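Local coordinates for protein putative tRNA synthase (Salmonella typhimurium, PDB 3DQQ) that probably catalyses the ATP-dependent phosphorylation of 3-oxo-tetronate to 3-oxo-tetronate 4-phosphate, as a member of the four-carbon acid sugar kinase family, at residues A[184-189]-A[195-200]; A[180-185]-A[211-216]. All blocks are in the same frame, centred on the assembly; numbering follows the deposited sequence.

Overall arrangement
Both contacts start from helix 179-191 in the sugar-binding N-terminal domain, with centres about 9 Å apart. The helix comes first in the chain, then strand 196-199, which it meets in contact 1, then helix 204-214, which it meets in contact 2. The two contacts touch: L186 CD1 lies 3.6 Å from V213 CG1, and L199 CD2 lies 3.7 Å from L214 CD1. Residues 184-189 thus rest on a strand with parallel neighbours, while residues 180-185, one turn earlier, lean on the next helix. Helices 179-191 and 204-214 lie side by side and both touch strand 196-199, away from the residues that probably bind ATP and about 27 Å from the chain centre.

Contact 1: A[184-189]-A[195-200]; sequences AALSRL and RYAVLD
L189 and A197 bring the two backbones closest, with their CA atoms 7.5 Å apart, where helix 179-191 packs on strand 196-199 in the alpha/beta sugar-binding domain. A short turn joins helix to strand, and the strand runs between two parallel neighbours, 167-170 and 112-115. The spacing suits a helix-on-strand layer: the backbones stay apart and apolar side chains fill the distance. A197 carries most of the strand's side of the contact, its CB directed at the helix and received by two leucines one turn apart. L189 reaches it with one methyl, CD1, at 3.8 Å from A197 CB. From the preceding turn L186 adds its CD2, 4.1 Å from the same A197 CB. In both leucines CG lies beside the backbone N, opposite the carbonyl carbon (chi1 -80° in L186, -68° in L189), which carries the methyls down to the strand; L186 leaves the helix beside the line to the strand, and its end, CD2, comes nearer. L199, two residues on, approaches more loosely, its CD1 4.5 Å from L186 CD2. The seam continues beyond the segments: F111 touches L186 and A197, and I170 of strand 167-170 lies against L189. On the other side of the strand Y196 points away from the helix, and the OH of this buried residue is hydrogen-bonded to D101 OD1 and to G165 N. Seen from A197 CB, the methyls L186 CD2 and L189 CD1 lie about 80° apart and are themselves separated by 5.1 Å.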
loop_
_atom_site.group_PDB
_atom_site.type_symbol
_atom_site.label_atom_id
_atom_site.label_comp_id
_atom_site.label_asym_id
_atom_site.label_seq_id
_atom_site.Cartn_x
_atom_site.Cartn_y
_atom_site.Cartn_z
ATOM N N ALA A 184 25.893 -32.742 -23.184
ATOM C CA ALA A 184 26.533 -33.871 -22.557
ATOM C C ALA A 184 26.228 -33.836 -21.061
ATOM O O ALA A 184 25.885 -34.865 -20.474
ATOM C CB ALA A 184 28.023 -33.855 -22.821
ATOM N N ALA A 185 26.329 -32.658 -20.444
ATOM C CA ALA A 185 26.118 -32.528 -19.000
ATOM C C ALA A 185 24.642 -32.874 -18.669
ATOM O O ALA A 185 24.347 -33.492 -17.642
ATOM C CB ALA A 185 26.496 -31.143 -18.530
ATOM N N LEU A 186 23.726 -32.521 -19.565
ATOM C CA LEU A 186 22.319 -32.825 -19.363
ATOM C C LEU A 186 22.106 -34.314 -19.341
ATOM O O LEU A 186 21.507 -34.819 -18.412
ATOM C CB LEU A 186 21.448 -32.166 -20.434
ATOM C CG LEU A 186 21.164 -30.683 -20.176
ATOM C CD1 LEU A 186 20.717 -29.918 -21.434
ATOM C CD2 LEU A 186 20.149 -30.573 -19.028
ATOM N N SER A 187 22.605 -35.020 -20.345
ATOM C CA SER A 187 22.555 -36.485 -20.359
ATOM C C SER A 187 23.154 -37.078 -19.131
ATOM O O SER A 187 22.665 -38.046 -18.603
ATOM C CB SER A 187 23.376 -37.035 -21.484
ATOM O OG SER A 187 22.921 -36.576 -22.738
ATOM N N ARG A 188 24.246 -36.521 -18.685
ATOM C CA ARG A 188 24.907 -37.081 -17.540
ATOM C C ARG A 188 24.049 -36.997 -16.257
ATOM O O ARG A 188 23.988 -37.960 -15.461
ATOM C CB ARG A 188 26.218 -36.358 -17.350
ATOM C CG ARG A 188 27.239 -37.199 -16.658
ATOM C CD ARG A 188 28.656 -36.493 -16.552
ATOM N NE ARG A 188 29.130 -35.805 -17.793
ATOM C CZ ARG A 188 29.204 -34.473 -17.942
ATOM N NH1 ARG A 188 28.808 -33.648 -16.946
ATOM N NH2 ARG A 188 29.643 -33.955 -19.087
ATOM N N LEU A 189 23.380 -35.855 -16.067
ATOM C CA LEU A 189 22.475 -35.716 -14.947
ATOM C C LEU A 189 21.385 -36.789 -15.024
ATOM O O LEU A 189 20.970 -37.405 -14.050
ATOM C CB LEU A 189 21.868 -34.314 -14.915
ATOM C CG LEU A 189 22.879 -33.211 -14.585
ATOM C CD1 LEU A 189 22.244 -31.861 -14.614
ATOM C CD2 LEU A 189 23.491 -33.461 -13.244
ATOM N N ARG A 195 15.719 -36.018 -11.810
ATOM C CA ARG A 195 14.519 -35.663 -12.590
ATOM C C ARG A 195 14.594 -34.301 -13.244
ATOM O O ARG A 195 13.839 -34.056 -14.174
ATOM C CB ARG A 195 13.311 -35.415 -11.703
ATOM C CG ARG A 195 12.577 -36.515 -11.157
ATOM C CD ARG A 195 11.424 -36.856 -11.979
ATOM N NE ARG A 195 10.085 -36.450 -11.590
ATOM C CZ ARG A 195 9.060 -36.962 -12.292
ATOM N NH1 ARG A 195 9.303 -37.840 -13.252
ATOM N NH2 ARG A 195 7.796 -36.647 -12.089
ATOM N N TYR A 196 15.307 -33.361 -12.622
ATOM C CA TYR A 196 15.310 -31.994 -13.098
ATOM C C TYR A 196 16.711 -31.414 -13.069
ATOM O O TYR A 196 17.592 -31.905 -12.341
ATOM C CB TYR A 196 14.404 -31.082 -12.266
ATOM C CG TYR A 196 13.342 -31.759 -11.444
ATOM C CD1 TYR A 196 12.092 -32.019 -11.961
ATOM C CD2 TYR A 196 13.589 -32.122 -10.113
ATOM C CE1 TYR A 196 11.114 -32.635 -11.183
ATOM C CE2 TYR A 196 12.602 -32.761 -9.329
ATOM C CZ TYR A 196 11.371 -33.023 -9.871
ATOM O OH TYR A 196 10.403 -33.645 -9.094
ATOM N N ALA A 197 16.900 -30.351 -13.842
ATOM C CA ALA A 197 18.195 -29.678 -13.925
ATOM C C ALA A 197 17.938 -28.206 -13.948
ATOM O O ALA A 197 17.189 -27.749 -14.798
ATOM C CB ALA A 197 18.941 -30.101 -15.188
ATOM N N VAL A 198 18.527 -27.469 -13.014
ATOM C CA VAL A 198 18.499 -26.022 -13.040
ATOM C C VAL A 198 19.585 -25.566 -13.983
ATOM O O VAL A 198 20.693 -26.126 -14.019
ATOM C CB VAL A 198 18.752 -25.405 -11.654
ATOM C CG1 VAL A 198 18.819 -23.843 -11.732
ATOM C CG2 VAL A 198 17.654 -25.806 -10.698
ATOM N N LEU A 199 19.268 -24.545 -14.760
ATOM C CA LEU A 199 20.184 -24.013 -15.787
ATOM C C LEU A 199 20.615 -22.581 -15.454
ATOM O O LEU A 199 19.772 -21.707 -15.215
ATOM C CB LEU A 199 19.461 -24.017 -17.131
ATOM C CG LEU A 199 19.526 -25.257 -18.016
ATOM C CD1 LEU A 199 19.465 -26.487 -17.171
ATOM C CD2 LEU A 199 18.407 -25.173 -19.093
ATOM N N ASP A 200 21.909 -22.334 -15.424
ATOM C CA ASP A 200 22.401 -21.006 -15.131
ATOM C C ASP A 200 22.176 -20.034 -16.290
ATOM O O ASP A 200 22.068 -20.434 -17.433
ATOM C CB ASP A 200 23.899 -21.051 -14.828
ATOM C CG ASP A 200 24.239 -21.652 -13.418
ATOM O OD1 ASP A 200 23.353 -22.289 -12.757
ATOM O OD2 ASP A 200 25.436 -21.499 -12.998
#

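Contact 2: A[180-185]-A[211-216]; sequences AATRAA and GEVLRD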
loop_
_atom_site.group_PDB
_atom_site.type_symbol
_atom_site.label_atom_id
_atom_site.label_comp_id
_atom_site.label_asym_id
_atom_site.label_seq_id
_atom_site.Cartn_x
_atom_site.Cartn_y
_atom_site.Cartn_z
ATOM N N ALA A 180 27.465 -28.716 -27.341
ATOM C CA ALA A 180 27.825 -30.124 -27.180
ATOM C C ALA A 180 28.088 -30.453 -25.720
ATOM O O ALA A 180 27.600 -31.488 -25.216
ATOM C CB ALA A 180 29.008 -30.482 -28.047
ATOM N N ALA A 181 28.820 -29.553 -25.048
ATOM C CA ALA A 181 29.159 -29.668 -23.618
ATOM C C ALA A 181 27.898 -29.628 -22.777
ATOM O O ALA A 181 27.757 -30.405 -21.830
ATOM C CB ALA A 181 30.143 -28.538 -23.174
ATOM N N THR A 182 26.998 -28.704 -23.098
ATOM C CA THR A 182 25.800 -28.557 -22.296
ATOM C C THR A 182 24.912 -29.767 -22.452
ATOM O O THR A 182 24.340 -30.260 -21.479
ATOM C CB THR A 182 25.005 -27.309 -22.652
ATOM O OG1 THR A 182 25.867 -26.173 -22.538
ATOM C CG2 THR A 182 23.822 -27.127 -21.712
ATOM N N ARG A 183 24.832 -30.283 -23.662
ATOM C CA ARG A 183 23.978 -31.452 -23.924
ATOM C C ARG A 183 24.585 -32.705 -23.297
ATOM O O ARG A 183 23.885 -33.592 -22.868
ATOM C CB ARG A 183 23.739 -31.513 -25.429
ATOM C CG ARG A 183 23.418 -32.774 -26.109
ATOM C CD ARG A 183 23.146 -32.335 -27.572
ATOM N NE ARG A 183 23.497 -33.261 -28.662
ATOM C CZ ARG A 183 24.724 -33.707 -28.945
ATOM N NH1 ARG A 183 25.789 -33.432 -28.164
ATOM N NH2 ARG A 183 24.875 -34.486 -29.995
ATOM N N ALA A 184 25.893 -32.742 -23.184
ATOM C CA ALA A 184 26.533 -33.871 -22.557
ATOM C C ALA A 184 26.228 -33.836 -21.061
ATOM O O ALA A 184 25.885 -34.865 -20.474
ATOM C CB ALA A 184 28.023 -33.855 -22.821
ATOM N N ALA A 185 26.329 -32.658 -20.444
ATOM C CA ALA A 185 26.118 -32.528 -19.000
ATOM C C ALA A 185 24.642 -32.874 -18.669
ATOM O O ALA A 185 24.347 -33.492 -17.642
ATOM C CB ALA A 185 26.496 -31.143 -18.530
ATOM N N GLY A 211 18.317 -22.270 -25.395
ATOM C CA GLY A 211 17.345 -22.357 -26.467
ATOM C C GLY A 211 17.835 -23.284 -27.528
ATOM O O GLY A 211 17.107 -24.117 -28.024
ATOM N N GLU A 212 19.093 -23.174 -27.862
ATOM C CA GLU A 212 19.640 -24.005 -28.897
ATOM C C GLU A 212 19.749 -25.466 -28.478
ATOM O O GLU A 212 19.601 -26.357 -29.288
ATOM C CB GLU A 212 21.017 -23.487 -29.279
ATOM C CG GLU A 212 21.602 -24.168 -30.530
ATOM C CD GLU A 212 22.735 -23.352 -31.161
ATOM O OE1 GLU A 212 22.905 -22.165 -30.720
ATOM O OE2 GLU A 212 23.448 -23.883 -32.089
ATOM N N VAL A 213 20.048 -25.699 -27.208
ATOM C CA VAL A 213 20.195 -27.058 -26.705
ATOM C C VAL A 213 18.806 -27.712 -26.618
ATOM O O VAL A 213 18.659 -28.860 -26.982
ATOM C CB VAL A 213 20.902 -27.056 -25.332
ATOM C CG1 VAL A 213 20.894 -28.420 -24.727
ATOM C CG2 VAL A 213 22.316 -26.506 -25.479
ATOM N N LEU A 214 17.801 -26.945 -26.181
ATOM C CA LEU A 214 16.489 -27.469 -25.840
ATOM C C LEU A 214 15.421 -27.271 -26.896
ATOM O O LEU A 214 14.275 -27.500 -26.640
ATOM C CB LEU A 214 16.036 -26.832 -24.552
ATOM C CG LEU A 214 16.948 -27.098 -23.330
ATOM C CD1 LEU A 214 16.681 -26.014 -22.293
ATOM C CD2 LEU A 214 16.770 -28.521 -22.759
ATOM N N ARG A 215 15.791 -26.885 -28.108
ATOM C CA ARG A 215 14.824 -26.792 -29.202
ATOM C C ARG A 215 13.783 -27.905 -29.233
ATOM O O ARG A 215 12.643 -27.673 -29.564
ATOM C CB ARG A 215 15.534 -26.836 -30.548
ATOM C CG ARG A 215 14.700 -26.189 -31.645
ATOM C CD ARG A 215 15.224 -26.462 -33.050
ATOM N NE ARG A 215 15.369 -27.886 -33.310
ATOM C CZ ARG A 215 16.252 -28.388 -34.165
ATOM N NH1 ARG A 215 17.032 -27.573 -34.883
ATOM N NH2 ARG A 215 16.329 -29.707 -34.335
ATOM N N ASP A 216 14.179 -29.131 -28.944
ATOM C CA ASP A 216 13.250 -30.254 -29.066
ATOM C C ASP A 216 12.899 -30.956 -27.783
ATOM O O ASP A 216 12.365 -32.044 -27.816
ATOM C CB ASP A 216 13.804 -31.266 -30.006
ATOM C CG ASP A 216 14.124 -30.690 -31.351
ATOM O OD1 ASP A 216 13.589 -29.603 -31.678
ATOM O OD2 ASP A 216 14.885 -31.340 -32.124
#
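V213 of helix 204-214 packs against T182 and R183 of helix 179-191 in a small helix-helix contact, closest where the CA atoms of V213 and R183 are 6.4 Å apart. The tighter part is V213 against T182. V213 CG2 sits 4.0 Å from T182 CB and 4.1 Å from T182 CG2, the two branched side chains crossing obliquely. The T182 methyl stands opposite the backbone N, while OG1, beside that N (chi1 -55°), is hydrogen-bonded back to G178 O. The hydroxyl of this buried residue is thus satisfied by the carbonyl just before the helix, and I170 and L175 also touch the side chain.

Toward solvent the contact thins. R183 lends only its CB, 4.3 Å from V213 CG1, and its chain then leads away. Further out, exposed R215 grips D216 side-on: NE meets OD1 at 3.0 Å with a nearly straight N-H...O angle of 173°, and NH2 meets OD2 at 3.1 Å. This salt bridge stays within residues 211-216. Across the interface, therefore, the helices are held by dispersion between methyl, methine and methylene groups, and the charged R215-D216 pair lies outside it.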